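Local coordinates for protein multi-copper Oxidase CueO (Ochrobactrum, PDB 6EVG) that oxidises lignin model compounds and lignosulfonate as a laccase-like multicopper oxidase, probably passing the electrons through its copper sites to dioxygen, at residues Ser248-Val259 and Pro454-Thr463; Ile438-Asn449 and Asp467-Arg478. One frame throughout, in Å; residues are numbered along the deposited sequence.

Interaction 1: residues Ser248-Val259 and Pro454-Thr463; sequences SDGGFIGNPEPV and PAHQSGWKDT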
# COMPACT_ATOMS: atom_id res chain seq x y z
N SER A 248 -10.93 3.85 -1.17
CA SER A 248 -9.53 3.80 -0.70
C SER A 248 -9.30 2.45 -0.01
O SER A 248 -10.00 1.48 -0.33
CB SER A 248 -9.16 5.03 0.16
OG SER A 248 -7.76 5.08 0.42
N ASP A 249 -8.33 2.39 0.89
CA ASP A 249 -7.78 1.11 1.41
C ASP A 249 -8.88 0.16 1.85
O ASP A 249 -8.79 -1.06 1.62
CB ASP A 249 -6.92 1.43 2.65
CG ASP A 249 -5.98 2.58 2.52
OD1 ASP A 249 -5.48 2.90 1.43
OD2 ASP A 249 -5.75 3.23 3.61
N GLY A 250 -9.85 0.67 2.61
CA GLY A 250 -10.87 -0.10 3.24
C GLY A 250 -12.17 -0.19 2.50
O GLY A 250 -13.16 -0.69 3.08
N GLY A 251 -12.21 0.29 1.26
CA GLY A 251 -13.36 0.11 0.41
C GLY A 251 -14.05 1.39 -0.01
O GLY A 251 -13.45 2.49 -0.04
N PHE A 252 -15.28 1.22 -0.45
CA PHE A 252 -16.00 2.29 -1.16
C PHE A 252 -16.34 3.43 -0.25
O PHE A 252 -16.60 3.29 0.95
CB PHE A 252 -17.24 1.72 -1.84
CG PHE A 252 -16.96 0.68 -2.86
CD1 PHE A 252 -16.16 0.97 -3.98
CD2 PHE A 252 -17.41 -0.66 -2.71
CE1 PHE A 252 -15.87 0.02 -4.91
CE2 PHE A 252 -17.09 -1.61 -3.68
CZ PHE A 252 -16.33 -1.28 -4.77
N ILE A 253 -16.44 4.60 -0.90
CA ILE A 253 -17.03 5.80 -0.25
C ILE A 253 -18.41 6.03 -0.80
O ILE A 253 -18.69 5.78 -1.97
CB ILE A 253 -16.19 7.02 -0.33
CG1 ILE A 253 -15.82 7.34 -1.75
CG2 ILE A 253 -15.00 6.92 0.60
CD1 ILE A 253 -15.29 8.78 -1.94
N GLY A 254 -19.28 6.48 0.10
CA GLY A 254 -20.67 6.66 -0.27
C GLY A 254 -20.92 7.67 -1.37
O GLY A 254 -21.76 7.45 -2.22
N ASN A 255 -20.13 8.75 -1.35
CA ASN A 255 -20.25 9.86 -2.32
C ASN A 255 -18.94 10.05 -3.06
O ASN A 255 -18.15 10.89 -2.69
CB ASN A 255 -20.71 11.11 -1.58
CG ASN A 255 -21.95 10.84 -0.70
OD1 ASN A 255 -22.93 10.27 -1.14
ND2 ASN A 255 -21.90 11.25 0.53
N PRO A 256 -18.72 9.26 -4.13
CA PRO A 256 -17.48 9.38 -4.93
C PRO A 256 -17.18 10.84 -5.26
O PRO A 256 -18.10 11.66 -5.61
CB PRO A 256 -17.78 8.59 -6.18
CG PRO A 256 -18.68 7.48 -5.70
CD PRO A 256 -19.54 8.12 -4.58
N GLU A 257 -15.90 11.19 -5.26
CA GLU A 257 -15.44 12.54 -5.41
C GLU A 257 -14.50 12.68 -6.58
O GLU A 257 -13.49 12.01 -6.59
CB GLU A 257 -14.68 12.96 -4.11
CG GLU A 257 -14.23 14.44 -4.19
CD GLU A 257 -13.26 14.90 -3.10
OE1 GLU A 257 -12.70 14.09 -2.34
OE2 GLU A 257 -13.01 16.13 -3.05
N PRO A 258 -14.75 13.62 -7.53
CA PRO A 258 -13.75 13.89 -8.56
C PRO A 258 -12.63 14.73 -8.02
O PRO A 258 -12.88 15.76 -7.34
CB PRO A 258 -14.54 14.60 -9.66
CG PRO A 258 -15.65 15.25 -8.91
CD PRO A 258 -15.96 14.45 -7.68
N VAL A 259 -11.42 14.35 -8.33
CA VAL A 259 -10.26 15.16 -8.02
C VAL A 259 -9.45 15.38 -9.29
O VAL A 259 -9.48 14.57 -10.20
CB VAL A 259 -9.40 14.59 -6.91
CG1 VAL A 259 -10.18 14.36 -5.62
CG2 VAL A 259 -8.75 13.35 -7.33
N PRO A 454 -11.16 15.54 2.93
CA PRO A 454 -12.00 15.52 1.70
C PRO A 454 -12.68 14.16 1.62
O PRO A 454 -12.20 13.16 2.16
CB PRO A 454 -11.00 15.74 0.57
CG PRO A 454 -9.76 15.18 1.12
CD PRO A 454 -9.73 15.50 2.59
N ALA A 455 -13.76 14.11 0.84
CA ALA A 455 -14.55 12.90 0.72
C ALA A 455 -13.71 11.67 0.33
O ALA A 455 -13.89 10.58 0.88
CB ALA A 455 -15.70 13.07 -0.27
N HIS A 456 -12.79 11.85 -0.61
CA HIS A 456 -12.01 10.71 -1.09
C HIS A 456 -11.13 10.08 0.01
O HIS A 456 -10.69 8.91 -0.17
CB HIS A 456 -11.20 11.03 -2.34
CG HIS A 456 -9.99 11.90 -2.17
ND1 HIS A 456 -10.05 13.27 -2.06
CD2 HIS A 456 -8.67 11.61 -2.22
CE1 HIS A 456 -8.82 13.78 -2.06
NE2 HIS A 456 -7.94 12.79 -2.13
N GLN A 457 -10.83 10.84 1.08
CA GLN A 457 -10.01 10.34 2.17
C GLN A 457 -10.83 10.04 3.42
O GLN A 457 -10.23 9.86 4.49
CB GLN A 457 -8.94 11.36 2.49
CG GLN A 457 -7.98 11.61 1.33
CD GLN A 457 -7.02 12.78 1.52
OE1 GLN A 457 -7.08 13.49 2.51
NE2 GLN A 457 -6.05 12.91 0.59
N SER A 458 -12.15 9.98 3.30
CA SER A 458 -13.04 9.94 4.47
C SER A 458 -13.57 8.56 4.82
O SER A 458 -14.22 8.42 5.87
CB SER A 458 -14.21 10.89 4.28
OG SER A 458 -15.09 10.39 3.25
N GLY A 459 -13.35 7.57 3.96
CA GLY A 459 -13.88 6.23 4.21
C GLY A 459 -13.00 5.41 5.16
O GLY A 459 -12.20 5.95 5.91
N TRP A 460 -13.18 4.10 5.12
CA TRP A 460 -12.28 3.24 5.92
C TRP A 460 -10.90 3.22 5.34
O TRP A 460 -10.75 3.00 4.10
CB TRP A 460 -12.86 1.82 6.03
CG TRP A 460 -13.97 1.70 6.98
CD1 TRP A 460 -15.29 1.44 6.74
CD2 TRP A 460 -13.87 1.85 8.42
NE1 TRP A 460 -16.01 1.43 7.89
CE2 TRP A 460 -15.16 1.65 8.96
CE3 TRP A 460 -12.81 2.06 9.28
CZ2 TRP A 460 -15.39 1.67 10.34
CZ3 TRP A 460 -13.07 2.07 10.66
CH2 TRP A 460 -14.31 1.86 11.16
N LYS A 461 -9.89 3.42 6.19
CA LYS A 461 -8.50 3.40 5.72
C LYS A 461 -7.64 2.60 6.70
O LYS A 461 -8.02 2.31 7.84
CB LYS A 461 -7.98 4.84 5.54
CG LYS A 461 -8.54 5.43 4.19
CD LYS A 461 -8.06 6.77 3.79
CE LYS A 461 -6.59 6.84 3.61
NZ LYS A 461 -5.95 5.93 2.61
N ASP A 462 -6.48 2.19 6.18
CA ASP A 462 -5.45 1.57 7.01
C ASP A 462 -4.11 2.25 6.88
O ASP A 462 -3.20 1.90 7.67
CB ASP A 462 -5.34 0.02 6.77
CG ASP A 462 -4.98 -0.35 5.34
OD1 ASP A 462 -3.94 0.15 4.84
OD2 ASP A 462 -5.72 -1.16 4.73
N THR A 463 -3.91 3.18 5.94
CA THR A 463 -2.66 3.85 5.72
C THR A 463 -3.05 5.33 5.40
O THR A 463 -3.99 5.53 4.64
CB THR A 463 -1.86 3.24 4.57
OG1 THR A 463 -1.72 1.82 4.82
CG2 THR A 463 -0.52 3.85 4.42
O HOH W 1 -11.99 4.14 1.83
O HOH W 2 -14.83 2.78 3.09
O HOH W 3 -14.76 16.51 -0.30
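Asp249 OD2 collects three donors from one short run of loop: Lys461 NZ, 2.9 Å away in a salt bridge, and the backbone N atoms of Asp462 and Thr463. The contact joins an edge strand of the second cupredoxin domain to the loop linking strands 442-448 and 463-466 of the third, within the three-domain multicopper oxidase fold. Asp462 N uses the anti lone pair of OD2, whereas the ammonium and Thr463 N come in from opposite faces of the carboxylate, each well out of its plane. Bends at chi3 (60°) and chi4 (58°) curl the lysine chain back, which lets Lys461 NZ donate also to Ser248 OG at 3.0 Å and to Thr463 O. Further out, Glu268 forms a second salt bridge with Lys461, while Arg269 binds Ser248 OG through its O and pairs with the Asp462 carboxylate.

Next along the seam, Gly250 N donates to Trp460 O at 2.9 Å through a bent bond. Gly250 lies in a type I turn, Ser248 to Gly251, and a CB on it would clash with Trp460 CB. Water 1 links Gly251 O to the same Trp460 O. Ile253 then packs its CD1 3.6 Å from Ala455 O and sets CG2 beside Gly459 N, where a side chain on Gly459 would collide with it.

At the far end, the extended Glu257 side chain offers OE1 to His456 twice: ND1 and N both lie 2.8 Å from Glu257 OE1, reaching it from opposite faces of the carboxylate plane. OE1 sits 8° out of the imidazole plane, so this edge-on bond should restrain the ring's rotation. Gln457 CG lies against one imidazole face; over the opposite face, Val259 CG1 makes a CH-pi contact 4.0 Å from the centroid of the His456 ring.

Interaction 2: residues Ile438-Asn449 and Asp467-Arg478; sequences IHGASFRILSLN and DGKAEILVHFDR. With EDO (1,2-ethanediol), chain C.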
# COMPACT_ATOMS: atom_id res chain seq x y z
N ILE A 438 -1.42 1.05 10.26
CA ILE A 438 -1.71 0.13 11.38
C ILE A 438 -2.13 -1.22 10.82
O ILE A 438 -2.97 -1.31 9.93
CB ILE A 438 -2.74 0.75 12.33
CG1 ILE A 438 -2.90 -0.14 13.58
CG2 ILE A 438 -4.08 1.04 11.69
CD1 ILE A 438 -3.51 0.60 14.78
N HIS A 439 -1.52 -2.27 11.35
CA HIS A 439 -1.90 -3.65 11.07
C HIS A 439 -3.05 -4.07 11.99
O HIS A 439 -3.01 -3.76 13.18
CB HIS A 439 -0.76 -4.63 11.29
CG HIS A 439 0.50 -4.35 10.56
ND1 HIS A 439 1.35 -5.38 10.23
CD2 HIS A 439 1.06 -3.23 10.07
CE1 HIS A 439 2.40 -4.87 9.60
NE2 HIS A 439 2.24 -3.56 9.49
N GLY A 440 -4.01 -4.82 11.46
CA GLY A 440 -5.00 -5.43 12.35
C GLY A 440 -6.08 -4.54 12.90
O GLY A 440 -6.82 -4.95 13.78
N ALA A 441 -6.21 -3.33 12.35
CA ALA A 441 -7.22 -2.39 12.74
C ALA A 441 -7.53 -1.49 11.52
O ALA A 441 -6.80 -1.54 10.51
CB ALA A 441 -6.77 -1.56 13.91
N SER A 442 -8.61 -0.77 11.63
CA SER A 442 -9.04 0.14 10.58
C SER A 442 -9.34 1.49 11.21
O SER A 442 -9.64 1.56 12.40
CB SER A 442 -10.23 -0.39 9.82
OG SER A 442 -9.94 -1.62 9.19
N PHE A 443 -9.29 2.58 10.42
CA PHE A 443 -9.59 3.87 10.98
C PHE A 443 -10.33 4.78 10.01
O PHE A 443 -10.37 4.54 8.78
CB PHE A 443 -8.32 4.57 11.51
CG PHE A 443 -7.27 4.85 10.50
CD1 PHE A 443 -7.30 5.97 9.68
CD2 PHE A 443 -6.19 3.98 10.32
CE1 PHE A 443 -6.29 6.26 8.78
CE2 PHE A 443 -5.16 4.24 9.43
CZ PHE A 443 -5.23 5.37 8.65
N ARG A 444 -10.94 5.79 10.60
CA ARG A 444 -11.54 6.91 9.89
C ARG A 444 -10.75 8.15 10.19
O ARG A 444 -10.49 8.44 11.37
CB ARG A 444 -13.01 7.14 10.30
CG ARG A 444 -13.91 5.94 10.21
CD ARG A 444 -14.17 5.45 8.80
NE ARG A 444 -14.86 6.42 7.94
CZ ARG A 444 -16.15 6.71 8.02
NH1 ARG A 444 -16.97 6.13 8.88
NH2 ARG A 444 -16.66 7.60 7.14
N ILE A 445 -10.36 8.93 9.20
CA ILE A 445 -9.68 10.19 9.43
C ILE A 445 -10.76 11.21 9.91
O ILE A 445 -11.76 11.44 9.23
CB ILE A 445 -8.97 10.71 8.19
CG1 ILE A 445 -7.89 9.72 7.75
CG2 ILE A 445 -8.42 12.10 8.44
CD1 ILE A 445 -7.25 10.02 6.43
N LEU A 446 -10.53 11.78 11.08
CA LEU A 446 -11.39 12.85 11.63
C LEU A 446 -10.99 14.21 11.21
O LEU A 446 -11.85 15.07 10.93
CB LEU A 446 -11.40 12.77 13.17
CG LEU A 446 -11.89 11.49 13.78
CD1 LEU A 446 -11.70 11.54 15.28
CD2 LEU A 446 -13.32 11.14 13.44
N SER A 447 -9.72 14.49 11.14
CA SER A 447 -9.20 15.83 10.82
C SER A 447 -7.79 15.73 10.29
O SER A 447 -7.03 14.84 10.73
CB SER A 447 -9.30 16.76 12.01
OG SER A 447 -8.37 16.46 13.02
N LEU A 448 -7.43 16.66 9.43
CA LEU A 448 -6.09 16.85 8.90
C LEU A 448 -5.79 18.33 9.09
O LEU A 448 -6.45 19.18 8.49
CB LEU A 448 -6.03 16.47 7.42
CG LEU A 448 -6.39 15.02 7.09
CD1 LEU A 448 -6.64 14.85 5.62
CD2 LEU A 448 -5.32 14.08 7.58
N ASN A 449 -4.84 18.67 9.94
CA ASN A 449 -4.50 20.07 10.20
C ASN A 449 -5.73 20.89 10.57
O ASN A 449 -5.86 22.06 10.13
CB ASN A 449 -3.64 20.65 9.10
CG ASN A 449 -2.32 19.97 9.04
OD1 ASN A 449 -1.60 19.86 10.05
ND2 ASN A 449 -2.03 19.41 7.87
N ASP A 467 0.86 14.99 7.75
CA ASP A 467 1.68 16.14 7.37
C ASP A 467 1.29 17.29 8.26
O ASP A 467 0.54 18.18 7.87
CB ASP A 467 1.48 16.50 5.89
CG ASP A 467 2.44 17.59 5.39
OD1 ASP A 467 3.39 17.96 6.10
OD2 ASP A 467 2.19 18.07 4.24
N GLY A 468 1.90 17.35 9.44
CA GLY A 468 1.60 18.32 10.48
C GLY A 468 0.88 17.58 11.60
O GLY A 468 1.51 16.95 12.46
N LYS A 469 -0.45 17.62 11.56
CA LYS A 469 -1.31 17.04 12.52
C LYS A 469 -2.44 16.28 11.86
O LYS A 469 -2.99 16.75 10.88
CB LYS A 469 -1.89 18.15 13.42
CG LYS A 469 -2.83 17.64 14.47
CD LYS A 469 -2.03 16.92 15.55
CE LYS A 469 -2.86 16.08 16.50
NZ LYS A 469 -4.02 16.83 17.08
N ALA A 470 -2.83 15.13 12.43
CA ALA A 470 -4.04 14.42 12.09
C ALA A 470 -4.69 13.86 13.31
O ALA A 470 -4.00 13.55 14.30
CB ALA A 470 -3.78 13.31 11.10
N GLU A 471 -5.99 13.65 13.24
CA GLU A 471 -6.72 12.88 14.23
C GLU A 471 -7.45 11.75 13.54
O GLU A 471 -8.10 11.98 12.51
CB GLU A 471 -7.80 13.71 14.98
CG GLU A 471 -7.28 14.92 15.72
CD GLU A 471 -8.36 15.84 16.22
OE1 GLU A 471 -9.44 15.37 16.50
OE2 GLU A 471 -8.03 17.00 16.52
N ILE A 472 -7.32 10.53 14.08
CA ILE A 472 -7.96 9.35 13.47
C ILE A 472 -8.77 8.62 14.52
O ILE A 472 -8.42 8.63 15.71
CB ILE A 472 -6.97 8.41 12.75
CG1 ILE A 472 -5.97 7.78 13.75
CG2 ILE A 472 -6.24 9.17 11.65
CD1 ILE A 472 -5.10 6.68 13.13
N LEU A 473 -9.84 7.97 14.08
CA LEU A 473 -10.75 7.17 14.90
C LEU A 473 -10.47 5.71 14.55
O LEU A 473 -10.78 5.28 13.43
CB LEU A 473 -12.20 7.58 14.68
CG LEU A 473 -13.24 6.74 15.42
CD1 LEU A 473 -13.11 6.92 16.96
CD2 LEU A 473 -14.64 7.13 14.97
N VAL A 474 -9.85 4.97 15.46
CA VAL A 474 -9.39 3.58 15.21
C VAL A 474 -10.36 2.59 15.83
O VAL A 474 -10.79 2.77 16.99
CB VAL A 474 -7.99 3.39 15.82
CG1 VAL A 474 -7.44 2.02 15.44
CG2 VAL A 474 -7.02 4.48 15.46
N HIS A 475 -10.66 1.53 15.08
CA HIS A 475 -11.48 0.44 15.52
C HIS A 475 -10.63 -0.83 15.60
O HIS A 475 -10.10 -1.28 14.58
CB HIS A 475 -12.67 0.24 14.58
CG HIS A 475 -13.70 -0.70 15.10
ND1 HIS A 475 -14.47 -1.46 14.28
CD2 HIS A 475 -14.11 -0.98 16.36
CE1 HIS A 475 -15.32 -2.17 15.00
NE2 HIS A 475 -15.14 -1.87 16.28
N PHE A 476 -10.50 -1.40 16.80
CA PHE A 476 -9.62 -2.54 17.07
C PHE A 476 -10.39 -3.83 16.93
O PHE A 476 -10.67 -4.52 17.92
CB PHE A 476 -8.98 -2.40 18.43
CG PHE A 476 -8.00 -1.29 18.48
CD1 PHE A 476 -6.69 -1.47 18.04
CD2 PHE A 476 -8.38 -0.02 18.93
CE1 PHE A 476 -5.81 -0.44 18.08
CE2 PHE A 476 -7.46 0.98 18.95
CZ PHE A 476 -6.19 0.82 18.52
N ASP A 477 -10.79 -4.17 15.70
CA ASP A 477 -11.74 -5.26 15.51
C ASP A 477 -11.12 -6.64 15.36
O ASP A 477 -11.85 -7.64 15.28
CB ASP A 477 -12.67 -4.99 14.32
CG ASP A 477 -11.89 -4.83 13.00
OD1 ASP A 477 -10.94 -3.98 12.79
OD2 ASP A 477 -12.19 -5.61 12.08
N ARG A 478 -9.80 -6.76 15.32
CA ARG A 478 -9.13 -8.05 15.16
C ARG A 478 -8.21 -8.37 16.36
O ARG A 478 -7.60 -7.48 16.93
CB ARG A 478 -8.32 -8.06 13.88
CG ARG A 478 -9.23 -8.24 12.66
CD ARG A 478 -8.58 -7.62 11.49
NE ARG A 478 -8.98 -6.24 11.34
CZ ARG A 478 -8.55 -5.33 10.45
NH1 ARG A 478 -7.56 -5.47 9.59
NH2 ARG A 478 -9.18 -4.18 10.51
C1 EDO C . 1.19 -8.75 11.83
O1 EDO C . 0.35 -7.75 11.23
C2 EDO C . 2.62 -8.41 11.98
O2 EDO C . 3.15 -7.86 10.76
O HOH W 4 -7.55 -4.78 16.41
O HOH W 5 -7.20 -2.92 7.93
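Ser442 and Arg444 pair with His475 and Leu473 as antiparallel hydrogen-bonded pairs, strands 442-448 and 469-475 running at 152° to each other. The ladder then slips by one residue at a classic beta bulge: Glu471 O accepts Leu446 N at 2.8 Å and, more loosely, Ser447 N at 3.3 Å, both from the same face of its plane. Beyond the bulge, the Asn449 side chain closes the strand end, with ND2 donating to Asp467 O at 2.8 Å in the amide plane and OD1 accepting Lys469 N.

On the face carrying Phe443, Ile445 and Ile472, CG of Phe443 lies between its backbone N and carbonyl carbon (chi1 61°), which turns one ring face toward Ile472. A CH-pi contact results, Ile472 CD1 standing 4.1 Å from the Phe443 ring centroid and 17° off its normal. This is the inner face of a cupredoxin beta-sandwich: Phe443 and Ile445 meet Ala464 of the opposing sheet, whose strands 434-438 and 486-490 carry the copper ligands His434 and Cys490. At the bulge, Leu446 CD2 rests against CB of Leu473, on the opposite face.

Past the Ser442-His475 pair, Arg478 lays its guanidinium flat over the Gly440-Ala441 peptide, with Gly440 C near its centre. NH2 donates to Ser442 OG at 3.0 Å, and 2.9 Å separates Arg478 NH2 from Asp477 OD1, whose syn lone pair receives it. A leucine in place of Arg478 would probably leave the Asp477 carboxylate without its charged mate and Ser442 OG without this donor. Phe96 makes a cation-pi contact with this arginine, and water 5 bridges Arg478 NH1 to Ala441 O.

Both interactions involve the third cupredoxin domain, but interaction 2 pairs two strands within one of its sheets, whereas interaction 1 joins it to the second domain. Interaction 2 runs from a buried Phe443-Ile472 centre to an exposed Asn449-Asp467 end; interaction 1 is buried at Asp249 and Lys461 and more open round Glu257. Their chemistry follows: 438-449 with 467-478 rests on an antiparallel backbone ladder broken by one bulge, while 248-259 with 454-463 relies on carboxylates gripping loop donors, with waters filling in. The two meet along strand 442-448, where Lys461 N lies 2.9 Å from Phe443 O, a probable hydrogen bond. Arg444, whose NH1 donates to Asp322 O, reaches Ser458 O through NH2 and makes a cation-pi contact with Trp460.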